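Local structure of Maltose/maltodextrin transport permease homologue (Bdellovibrio bacteriovorus HD100, 6FFL) at residues K123-P128 with A228-N233; L222-K227 with G239-A244; V309-L314 with D320-N325. The protein binds maltotriose through this solute-binding (MalE) domain, which is fused to a MalF transmembrane subunit of a probable maltose/maltodextrin ABC transporter. All coordinates share one frame; numbering follows the deposited sequence.

How the interactions relate
None of the three contacts has a hydrogen bond across it. Interactions 1 and 2 share a neighbourhood, with centres about 11 Å apart, and they interleave along the chain: helix 216-224, strand 228-234 and helix 238-243 follow one another. They also touch: Asn233 ND2 lies 3.0 Å from Tyr241 OH, a probable hydrogen bond. Interaction 3 stands apart, its centre about 23 Å from interaction 2's and about 25 Å from interaction 1's. Interactions 1 and 3 are buried and apolar; interaction 1 adds a phenyl ring and a thioether to its aliphatic contacts, while interaction 3 is aliphatic throughout. Interaction 2 is partly buried, an aromatic pair with the partly exposed chain of Lys224 beside it.

Interaction 1 (K123-P128 with A228-N233); sequences KFITTP and AAMLIN
Ile125 and Phe124 meet Ala229 where a loop folds against a strand of the solute-binding domain, which has the periplasmic binding protein fold. Segment 123-128 lies in the loop between strand 116-121 and helix 132-142. The other segment, 228-233, lies on strand 228-234, which pairs with strand 116-121 in a four-stranded mixed sheet. The chain turns a corner at Ala229, and the loop packs at this corner.

Ile125 buries the most surface. Its CG1 branch stands anti to the carbonyl carbon, chi1 -64°, and chi2 of 166° extends it toward the strand. The terminal CD1 makes the closest contacts with the strand. It meets Ala229 CB at 3.7 Å. The same methyl also reaches Met230; the two side chains cross at about a right angle.

Phe124 approaches the corner from the loop as well. Its CB lies 4.2 Å from Ala229 CB. The ring comes obliquely to the backbone of Ala229, with CD2 at 4.1 Å from Ala229 CA. Helix 132-142 completes this apolar cluster: Met142 touches Phe124 and Ala229, Leu138 touches Ile125, and Leu135 touches Met230. The tightest approach is Ile125 CD1 to Met230 CG, 3.5 Å, with Met230 SD at 3.9 Å from that methyl.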
# COMPACT_ATOMS: atom_id res chain seq x y z
N LYS A 123 17.77 14.26 10.92
CA LYS A 123 18.75 14.28 12.00
C LYS A 123 20.07 13.66 11.56
O LYS A 123 21.14 14.02 12.07
CB LYS A 123 18.23 13.52 13.22
CG LYS A 123 17.55 14.34 14.28
CD LYS A 123 17.08 13.45 15.42
CE LYS A 123 17.25 14.13 16.77
NZ LYS A 123 16.81 15.56 16.73
N PHE A 124 20.02 12.70 10.64
CA PHE A 124 21.17 11.92 10.21
C PHE A 124 21.57 12.16 8.76
O PHE A 124 22.76 12.11 8.44
CB PHE A 124 20.88 10.43 10.39
CG PHE A 124 20.48 10.07 11.80
CD1 PHE A 124 21.40 10.15 12.83
CD2 PHE A 124 19.19 9.64 12.08
CE1 PHE A 124 21.04 9.82 14.13
CE2 PHE A 124 18.82 9.31 13.37
CZ PHE A 124 19.75 9.40 14.40
N ILE A 125 20.62 12.41 7.87
CA ILE A 125 20.87 12.45 6.44
C ILE A 125 20.23 13.70 5.87
O ILE A 125 19.03 13.94 6.07
CB ILE A 125 20.31 11.20 5.74
CG1 ILE A 125 21.02 9.94 6.23
CG2 ILE A 125 20.38 11.35 4.21
CD1 ILE A 125 20.32 8.67 5.85
N THR A 126 21.02 14.49 5.14
CA THR A 126 20.54 15.65 4.40
C THR A 126 20.36 15.37 2.91
O THR A 126 19.41 15.88 2.30
CB THR A 126 21.51 16.83 4.57
OG1 THR A 126 21.70 17.10 5.96
CG2 THR A 126 20.98 18.08 3.89
N THR A 127 21.24 14.57 2.33
CA THR A 127 21.18 14.23 0.91
C THR A 127 20.97 12.73 0.77
O THR A 127 21.85 11.95 1.15
CB THR A 127 22.47 14.66 0.19
OG1 THR A 127 22.70 16.05 0.45
CG2 THR A 127 22.35 14.45 -1.31
N PRO A 128 19.83 12.29 0.26
CA PRO A 128 19.55 10.85 0.21
C PRO A 128 20.40 10.16 -0.83
O PRO A 128 20.85 10.79 -1.80
CB PRO A 128 18.06 10.79 -0.16
CG PRO A 128 17.78 12.08 -0.87
CD PRO A 128 18.69 13.10 -0.23
N ALA A 228 16.63 4.53 13.16
CA ALA A 228 16.80 4.10 11.78
C ALA A 228 17.00 5.34 10.91
O ALA A 228 16.11 6.20 10.87
CB ALA A 228 15.60 3.29 11.28
N ALA A 229 18.14 5.43 10.23
CA ALA A 229 18.39 6.61 9.39
C ALA A 229 17.46 6.63 8.18
O ALA A 229 16.99 7.69 7.77
CB ALA A 229 19.84 6.63 8.92
N MET A 230 17.18 5.46 7.61
CA MET A 230 16.39 5.34 6.40
C MET A 230 15.30 4.30 6.59
O MET A 230 15.45 3.36 7.37
CB MET A 230 17.27 4.96 5.19
CG MET A 230 18.17 6.09 4.77
SD MET A 230 19.31 5.70 3.46
CE MET A 230 20.53 4.68 4.30
N LEU A 231 14.21 4.49 5.86
CA LEU A 231 13.05 3.62 5.93
C LEU A 231 12.50 3.46 4.52
O LEU A 231 12.61 4.37 3.70
CB LEU A 231 11.99 4.22 6.87
CG LEU A 231 10.53 3.77 6.76
CD1 LEU A 231 10.39 2.41 7.42
CD2 LEU A 231 9.62 4.77 7.42
N ILE A 232 11.92 2.29 4.22
CA ILE A 232 11.08 2.17 3.03
C ILE A 232 9.65 1.98 3.52
O ILE A 232 9.35 1.05 4.27
CB ILE A 232 11.52 1.03 2.10
CG1 ILE A 232 12.89 1.38 1.50
CG2 ILE A 232 10.49 0.85 0.95
CD1 ILE A 232 13.51 0.25 0.67
N ASN A 233 8.76 2.89 3.11
CA ASN A 233 7.37 2.84 3.55
C ASN A 233 6.54 3.65 2.56
O ASN A 233 7.07 4.30 1.65
CB ASN A 233 7.22 3.36 4.99
CG ASN A 233 6.04 2.75 5.73
OD1 ASN A 233 5.20 2.06 5.13
ND2 ASN A 233 5.97 2.99 7.04

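Interaction 2 (L222-K227 with G239-A244)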
# COMPACT_ATOMS: atom_id res chain seq x y z
N LEU A 222 11.26 1.98 14.97
CA LEU A 222 12.67 2.36 14.91
C LEU A 222 12.84 3.72 14.23
O LEU A 222 13.67 4.53 14.66
CB LEU A 222 13.48 1.29 14.18
CG LEU A 222 13.69 -0.03 14.96
CD1 LEU A 222 14.25 -1.11 14.06
CD2 LEU A 222 14.59 0.17 16.18
N PHE A 223 12.07 3.98 13.16
CA PHE A 223 12.16 5.26 12.48
C PHE A 223 11.63 6.40 13.36
O PHE A 223 12.24 7.47 13.43
CB PHE A 223 11.40 5.21 11.15
CG PHE A 223 11.72 6.35 10.22
CD1 PHE A 223 12.99 6.49 9.68
CD2 PHE A 223 10.74 7.28 9.87
CE1 PHE A 223 13.30 7.55 8.80
CE2 PHE A 223 11.03 8.35 9.00
CZ PHE A 223 12.31 8.48 8.47
N LYS A 224 10.51 6.17 14.05
CA LYS A 224 9.97 7.21 14.93
C LYS A 224 10.90 7.50 16.10
O LYS A 224 10.91 8.63 16.60
CB LYS A 224 8.60 6.78 15.46
CG LYS A 224 7.50 6.84 14.41
CD LYS A 224 6.35 5.91 14.75
CE LYS A 224 5.58 6.40 15.97
NZ LYS A 224 4.43 5.49 16.27
N GLU A 225 11.67 6.51 16.54
CA GLU A 225 12.50 6.63 17.73
C GLU A 225 13.93 7.04 17.41
O GLU A 225 14.81 6.88 18.27
CB GLU A 225 12.48 5.32 18.51
CG GLU A 225 11.10 4.99 19.07
CD GLU A 225 10.94 3.54 19.46
OE1 GLU A 225 11.96 2.81 19.47
OE2 GLU A 225 9.80 3.13 19.76
N ASN A 226 14.19 7.55 16.21
CA ASN A 226 15.53 7.99 15.80
C ASN A 226 16.53 6.84 15.84
O ASN A 226 17.72 7.06 16.10
CB ASN A 226 16.03 9.15 16.66
CG ASN A 226 15.10 10.34 16.60
OD1 ASN A 226 14.68 10.76 15.52
ND2 ASN A 226 14.78 10.91 17.77
N LYS A 227 16.07 5.62 15.60
CA LYS A 227 16.95 4.45 15.59
C LYS A 227 17.12 3.86 14.20
O LYS A 227 17.70 2.77 14.07
CB LYS A 227 16.43 3.39 16.57
CG LYS A 227 16.40 3.86 18.02
CD LYS A 227 16.02 2.73 18.97
CE LYS A 227 16.17 3.15 20.42
NZ LYS A 227 14.90 3.71 20.97
N GLY A 239 1.56 10.96 7.64
CA GLY A 239 0.88 11.66 8.72
C GLY A 239 1.38 11.25 10.08
O GLY A 239 1.57 12.09 10.97
N ASP A 240 1.62 9.96 10.27
CA ASP A 240 2.05 9.48 11.57
C ASP A 240 3.49 9.87 11.88
O ASP A 240 3.81 10.12 13.05
CB ASP A 240 1.82 7.98 11.66
CG ASP A 240 0.36 7.66 11.97
OD1 ASP A 240 -0.13 8.09 13.04
OD2 ASP A 240 -0.32 7.04 11.14
N TYR A 241 4.37 9.96 10.87
CA TYR A 241 5.71 10.47 11.17
C TYR A 241 5.69 11.96 11.47
O TYR A 241 6.46 12.41 12.32
CB TYR A 241 6.68 10.15 10.02
CG TYR A 241 6.82 8.65 9.82
CD1 TYR A 241 6.96 7.81 10.92
CD2 TYR A 241 6.78 8.09 8.55
CE1 TYR A 241 7.06 6.43 10.75
CE2 TYR A 241 6.87 6.72 8.38
CZ TYR A 241 7.01 5.90 9.48
OH TYR A 241 7.09 4.54 9.31
N GLN A 242 4.82 12.72 10.81
CA GLN A 242 4.67 14.14 11.14
C GLN A 242 4.18 14.32 12.57
O GLN A 242 4.70 15.16 13.32
CB GLN A 242 3.71 14.81 10.15
CG GLN A 242 4.33 15.07 8.79
CD GLN A 242 3.30 15.38 7.73
OE1 GLN A 242 2.09 15.26 7.95
NE2 GLN A 242 3.77 15.78 6.55
N GLN A 243 3.18 13.53 12.98
CA GLN A 243 2.67 13.63 14.35
C GLN A 243 3.74 13.23 15.36
O GLN A 243 3.79 13.78 16.46
CB GLN A 243 1.42 12.77 14.52
CG GLN A 243 0.67 13.03 15.82
CD GLN A 243 -0.52 12.10 16.02
OE1 GLN A 243 -1.17 11.69 15.06
NE2 GLN A 243 -0.80 11.76 17.28
N ALA A 244 4.59 12.27 15.00
CA ALA A 244 5.69 11.84 15.85
C ALA A 244 6.88 12.79 15.80
O ALA A 244 7.91 12.49 16.41
CB ALA A 244 6.13 10.43 15.46
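Phe223 turns its CG anti to the backbone N, chi1 -165°, and Tyr241 turns its CG anti to the carbonyl carbon, chi1 -62°. These two torsions bring the rings together as a T-shaped (edge-to-face) pair. Phe223 supplies the edge and Tyr241 the face. The planes stand at 75° and the centroids are 5.1 Å apart. Phe223 CD2 sits 3.8 Å above the Tyr241 plane, over the ring centre. The closest pair is Phe223 CD2 and Tyr241 CE1, 3.9 Å apart.

Lys224 uses its aliphatic chain at the edge of the same tyrosine. Its CG lies in the ring plane, 3.7 Å from Tyr241 CD1. Ala244 CB lies 4.0 Å from Lys224 CG, and beyond the bend at chi3 Lys224 CE stays close to the same methyl, at 4.1 Å. Tyr241 is therefore met on one face and along one edge, while its OH has Asn233 as polar partner.

Just past Lys224 the first helix ends in a Schellman motif. Asn226 is its C-prime residue, with positive phi, and Lys227 N bonds to Leu222 O at 2.8 Å.

The contact joins the C-terminal ends of helices 216-224 and 238-243, which precede and follow strand 228-234. Both aromatic side chains rest on the sheet, touching Leu231 of that strand, Leu119 of strand 116-121 and Phe248 of strand 248-251.

Interaction 3 (V309-L314 with D320-N325)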
# COMPACT_ATOMS: atom_id res chain seq x y z
N VAL A 309 -1.84 13.37 1.83
CA VAL A 309 -1.92 12.55 0.62
C VAL A 309 -2.61 13.30 -0.52
O VAL A 309 -3.26 14.33 -0.30
CB VAL A 309 -2.63 11.22 0.92
CG1 VAL A 309 -1.82 10.40 1.93
CG2 VAL A 309 -4.05 11.45 1.43
N LEU A 310 -2.46 12.78 -1.73
CA LEU A 310 -2.98 13.42 -2.94
C LEU A 310 -4.44 13.05 -3.18
O LEU A 310 -4.74 11.86 -3.33
CB LEU A 310 -2.14 13.00 -4.14
CG LEU A 310 -2.50 13.59 -5.51
CD1 LEU A 310 -2.21 15.08 -5.54
CD2 LEU A 310 -1.76 12.83 -6.61
N PRO A 311 -5.36 14.01 -3.27
CA PRO A 311 -6.76 13.66 -3.57
C PRO A 311 -6.91 12.92 -4.89
O PRO A 311 -6.15 13.12 -5.84
CB PRO A 311 -7.46 15.03 -3.65
CG PRO A 311 -6.64 15.90 -2.74
CD PRO A 311 -5.21 15.44 -2.97
N SER A 312 -7.95 12.09 -4.95
CA SER A 312 -8.32 11.46 -6.21
C SER A 312 -9.14 12.39 -7.10
O SER A 312 -9.12 12.25 -8.32
CB SER A 312 -9.10 10.18 -5.94
OG SER A 312 -10.24 10.46 -5.16
N ASN A 313 -9.89 13.31 -6.50
CA ASN A 313 -10.71 14.23 -7.29
C ASN A 313 -9.80 15.27 -7.95
O ASN A 313 -8.96 15.87 -7.30
CB ASN A 313 -11.75 14.91 -6.40
CG ASN A 313 -12.60 15.89 -7.16
OD1 ASN A 313 -12.16 16.99 -7.48
ND2 ASN A 313 -13.84 15.49 -7.47
N LEU A 314 -9.97 15.45 -9.27
CA LEU A 314 -9.03 16.26 -10.03
C LEU A 314 -9.14 17.73 -9.66
O LEU A 314 -8.11 18.40 -9.49
CB LEU A 314 -9.27 16.06 -11.54
CG LEU A 314 -9.05 14.61 -12.02
CD1 LEU A 314 -9.38 14.44 -13.50
CD2 LEU A 314 -7.62 14.12 -11.73
N ASP A 320 -5.12 25.06 -2.29
CA ASP A 320 -3.88 25.44 -1.60
C ASP A 320 -3.37 24.32 -0.71
O ASP A 320 -2.15 24.19 -0.51
CB ASP A 320 -4.11 26.68 -0.75
CG ASP A 320 -3.97 27.96 -1.54
OD1 ASP A 320 -4.34 29.03 -1.00
OD2 ASP A 320 -3.53 27.89 -2.71
N ILE A 321 -4.27 23.53 -0.14
CA ILE A 321 -3.87 22.42 0.72
C ILE A 321 -2.96 21.46 -0.04
O ILE A 321 -1.96 20.96 0.50
CB ILE A 321 -5.13 21.71 1.25
CG1 ILE A 321 -5.91 22.64 2.18
CG2 ILE A 321 -4.77 20.39 1.92
CD1 ILE A 321 -7.26 22.06 2.62
N VAL A 322 -3.28 21.21 -1.31
CA VAL A 322 -2.49 20.33 -2.15
C VAL A 322 -1.26 21.05 -2.69
O VAL A 322 -0.14 20.53 -2.63
CB VAL A 322 -3.37 19.78 -3.28
CG1 VAL A 322 -2.56 18.95 -4.27
CG2 VAL A 322 -4.49 18.93 -2.69
N LYS A 323 -1.46 22.25 -3.25
CA LYS A 323 -0.37 22.96 -3.90
C LYS A 323 0.75 23.32 -2.94
O LYS A 323 1.91 23.37 -3.34
CB LYS A 323 -0.90 24.23 -4.58
CG LYS A 323 -1.75 24.00 -5.82
CD LYS A 323 -2.26 25.32 -6.35
CE LYS A 323 -2.96 25.17 -7.69
NZ LYS A 323 -3.62 26.45 -8.08
N ASN A 324 0.42 23.57 -1.67
CA ASN A 324 1.42 24.00 -0.69
C ASN A 324 2.05 22.86 0.09
O ASN A 324 2.85 23.11 0.99
CB ASN A 324 0.79 24.98 0.31
CG ASN A 324 0.43 26.31 -0.33
OD1 ASN A 324 0.90 26.62 -1.43
ND2 ASN A 324 -0.39 27.10 0.36
N ASN A 325 1.69 21.62 -0.21
CA ASN A 325 2.26 20.48 0.48
C ASN A 325 3.64 20.21 -0.08
O ASN A 325 3.76 19.88 -1.27
CB ASN A 325 1.32 19.28 0.30
CG ASN A 325 1.84 17.99 0.95
OD1 ASN A 325 3.01 17.88 1.34
ND2 ASN A 325 0.96 17.00 1.05
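Pro311 and Val322 face each other where the short, weakly bonded strand 310-311 passes the helix 320-323, and the closest backbone approach is 7.0 Å, between Leu310 CA and Val322 CA. Val322 carries the helix side of the contact. Val322 points toward the strand, and its two methyls part to meet two different residues. CG1 stands anti to the backbone N, chi1 175°, and reaches Leu310. CG2 stands anti to the carbonyl carbon and reaches Pro311.

The proline gives the closer touch. Val322 CG2 lies 3.6 Å from Pro311 CD and 3.7 Å from Pro311 CG, so the methyl meets the CG-CD side of the pyrrolidine ring. The two side chains run past each other in opposite directions. Leu310 reaches the valine with the end of its side chain. Its CG is anti to the backbone N, and CD1 approaches Val322 CG1 at 4.1 Å, a looser contact.

Leu310 pairs by backbone bonds with Val112. Pro311 O accepts a bond from Arg317 NE, in the linker between the two segments. Ile321 packs on Ala304 and Glu305 of helix 297-307.

The contact packs the short helix 320-323 of the solute-binding domain against strand 310-311, which pairs antiparallel with strand 111-112. Its chemistry is aliphatic only: methyl, methylene and ring carbons meet across it. Van der Waals packing and the burial of apolar surface hold it, while the hydrogen bonds nearby lie outside the interface, such as Ser312 OG to Gly109 O and Asn325 OD1 to Leu327 N.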